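Local coordinates for protein transport protein HOFQ (Aggregatibacter actinomycetemcomitans, PDB 2Y3M) that is a competence-associated secretin whose extra-membranous domains bind DNA and probably take part in DNA uptake, at residues N135-F140 with L148-P153. Sequence-based numbering, arbitrary orientation.
Sequences NGSITF and LIQDEP
Two donors meet at the carbonyl oxygen Q150 O: S137 N makes a 2.9 Å hydrogen bond, and the CA of G136, at 3.1 Å, adds a weaker CA-H...O contact. This is the open end of the antiparallel hairpin 137-141/146-151, the paired strands of a beta-alpha-beta-beta-alpha unit consistent with the type I KH-like fold reported for HofQ. S137-Q150 and T139-L148 are hydrogen-bonded pairs, with I138-I149 the non-hydrogen-bonded pair between them. Q150 N returns a bond to S137 O. At the other end L148 N gives the 2.8 Å bond to T139 O, while L148 O takes T139 N and the CA-H of I138. The outward backbone edges pair with strands 67-76 and 106-111, making the hairpin interior to its sheet.

On the face of S137, T139, L148 and Q150, T139 and L148 run side by side. T139 CG2 sits between its own backbone N and carbonyl carbon, which brings the methyl to a tight 3.4 Å from L148 CB; OG1 instead makes a weak hydrogen bond to I72 O. On the reverse face I138 crosses I149 at an oblique angle, with I138 CG1 3.9 Å from I149 CB, and I138 also packs on M121 of helix 117-125.

Beyond the last pair, the carboxylate of D151 lies against G136, with D151 CG 3.5 Å from G136 CA. S155 OG bonds D151 OD2; D151 OD1 takes S133 OG and, from above the carboxylate plane, E152 N at 2.8 Å.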
loop_
_atom_site.group_PDB
_atom_site.type_symbol
_atom_site.label_atom_id
_atom_site.label_comp_id
_atom_site.label_asym_id
_atom_site.label_seq_id
_atom_site.Cartn_x
_atom_site.Cartn_y
_atom_site.Cartn_z
ATOM N N ASN B 135 17.382 -28.848 -15.269
ATOM C CA ASN B 135 17.893 -28.869 -13.897
ATOM C C ASN B 135 18.633 -27.594 -13.502
ATOM O O ASN B 135 19.136 -27.480 -12.382
ATOM C CB ASN B 135 18.798 -30.080 -13.689
ATOM C CG ASN B 135 18.037 -31.384 -13.738
ATOM O OD1 ASN B 135 17.394 -31.778 -12.767
ATOM N ND2 ASN B 135 18.108 -32.065 -14.872
ATOM N N GLY B 136 18.690 -26.642 -14.429
ATOM C CA GLY B 136 19.356 -25.368 -14.208
ATOM C C GLY B 136 18.492 -24.301 -13.567
ATOM O O GLY B 136 17.269 -24.260 -13.754
ATOM N N SER B 137 19.140 -23.437 -12.795
ATOM C CA SER B 137 18.481 -22.289 -12.205
ATOM C C SER B 137 19.460 -21.133 -12.101
ATOM O O SER B 137 20.672 -21.337 -12.024
ATOM C CB SER B 137 17.906 -22.625 -10.823
ATOM O OG SER B 137 18.936 -22.950 -9.910
ATOM N N ILE B 138 18.913 -19.924 -12.122
ATOM C CA ILE B 138 19.671 -18.720 -11.837
ATOM C C ILE B 138 18.924 -17.900 -10.802
ATOM O O ILE B 138 17.697 -17.798 -10.840
ATOM C CB ILE B 138 19.949 -17.885 -13.106
ATOM C CG1 ILE B 138 20.999 -18.590 -13.982
ATOM C CG2 ILE B 138 20.424 -16.477 -12.731
ATOM C CD1 ILE B 138 21.228 -17.954 -15.359
ATOM N N THR B 139 19.671 -17.358 -9.848
ATOM C CA THR B 139 19.125 -16.397 -8.913
ATOM C C THR B 139 19.990 -15.139 -9.001
ATOM O O THR B 139 21.223 -15.215 -8.987
ATOM C CB THR B 139 19.006 -16.982 -7.472
ATOM O OG1 THR B 139 18.523 -15.981 -6.574
ATOM C CG2 THR B 139 20.328 -17.476 -6.959
ATOM N N PHE B 140 19.342 -13.986 -9.137
ATOM C CA PHE B 140 20.061 -12.735 -9.375
ATOM C C PHE B 140 19.411 -11.542 -8.694
ATOM O O PHE B 140 18.260 -11.612 -8.269
ATOM C CB PHE B 140 20.217 -12.471 -10.877
ATOM C CG PHE B 140 18.913 -12.256 -11.607
ATOM C CD1 PHE B 140 18.114 -13.343 -11.982
ATOM C CD2 PHE B 140 18.497 -10.966 -11.944
ATOM C CE1 PHE B 140 16.922 -13.153 -12.676
ATOM C CE2 PHE B 140 17.299 -10.757 -12.634
ATOM C CZ PHE B 140 16.505 -11.853 -13.003
ATOM N N LEU B 148 23.855 -15.810 -9.590
ATOM C CA LEU B 148 24.203 -17.125 -9.066
ATOM C C LEU B 148 23.600 -18.175 -9.995
ATOM O O LEU B 148 22.381 -18.214 -10.186
ATOM C CB LEU B 148 23.666 -17.286 -7.639
ATOM C CG LEU B 148 24.114 -18.449 -6.740
ATOM C CD1 LEU B 148 23.689 -18.208 -5.288
ATOM C CD2 LEU B 148 23.603 -19.813 -7.213
ATOM N N ILE B 149 24.450 -19.020 -10.572
ATOM C CA ILE B 149 23.995 -20.043 -11.507
ATOM C C ILE B 149 24.255 -21.471 -11.022
ATOM O O ILE B 149 25.323 -21.776 -10.491
ATOM C CB ILE B 149 24.573 -19.821 -12.941
ATOM C CG1 ILE B 149 24.167 -20.976 -13.870
ATOM C CG2 ILE B 149 26.082 -19.598 -12.898
ATOM C CD1 ILE B 149 24.514 -20.770 -15.319
ATOM N N GLN B 150 23.260 -22.336 -11.198
ATOM C CA GLN B 150 23.411 -23.755 -10.894
ATOM C C GLN B 150 22.912 -24.610 -12.051
ATOM O O GLN B 150 21.730 -24.567 -12.400
ATOM C CB GLN B 150 22.676 -24.130 -9.606
ATOM C CG GLN B 150 22.845 -25.599 -9.232
ATOM C CD GLN B 150 22.106 -25.998 -7.967
ATOM O OE1 GLN B 150 20.909 -25.747 -7.816
ATOM N NE2 GLN B 150 22.816 -26.644 -7.059
ATOM N N ASP B 151 23.816 -25.389 -12.636
ATOM C CA ASP B 151 23.473 -26.265 -13.753
ATOM C C ASP B 151 24.558 -27.318 -13.972
ATOM O O ASP B 151 25.567 -27.333 -13.264
ATOM C CB ASP B 151 23.263 -25.438 -15.032
ATOM C CG ASP B 151 22.285 -26.086 -15.993
ATOM O OD1 ASP B 151 21.887 -27.246 -15.749
ATOM O OD2 ASP B 151 21.898 -25.436 -16.988
ATOM N N GLU B 152 24.342 -28.199 -14.948
ATOM C CA GLU B 152 25.377 -29.123 -15.417
ATOM C C GLU B 152 26.666 -28.343 -15.709
ATOM O O GLU B 152 26.602 -27.182 -16.106
ATOM C CB GLU B 152 24.910 -29.854 -16.676
ATOM C CG GLU B 152 23.593 -30.612 -16.542
ATOM C CD GLU B 152 23.051 -31.085 -17.890
ATOM O OE1 GLU B 152 23.688 -30.813 -18.934
ATOM O OE2 GLU B 152 21.982 -31.731 -17.908
ATOM N N PRO B 153 27.840 -28.966 -15.496
ATOM C CA PRO B 153 29.093 -28.200 -15.534
ATOM C C PRO B 153 29.378 -27.427 -16.834
ATOM O O PRO B 153 29.838 -26.285 -16.781
ATOM C CB PRO B 153 30.177 -29.257 -15.257
ATOM C CG PRO B 153 29.490 -30.580 -15.341
ATOM C CD PRO B 153 28.060 -30.340 -15.013
#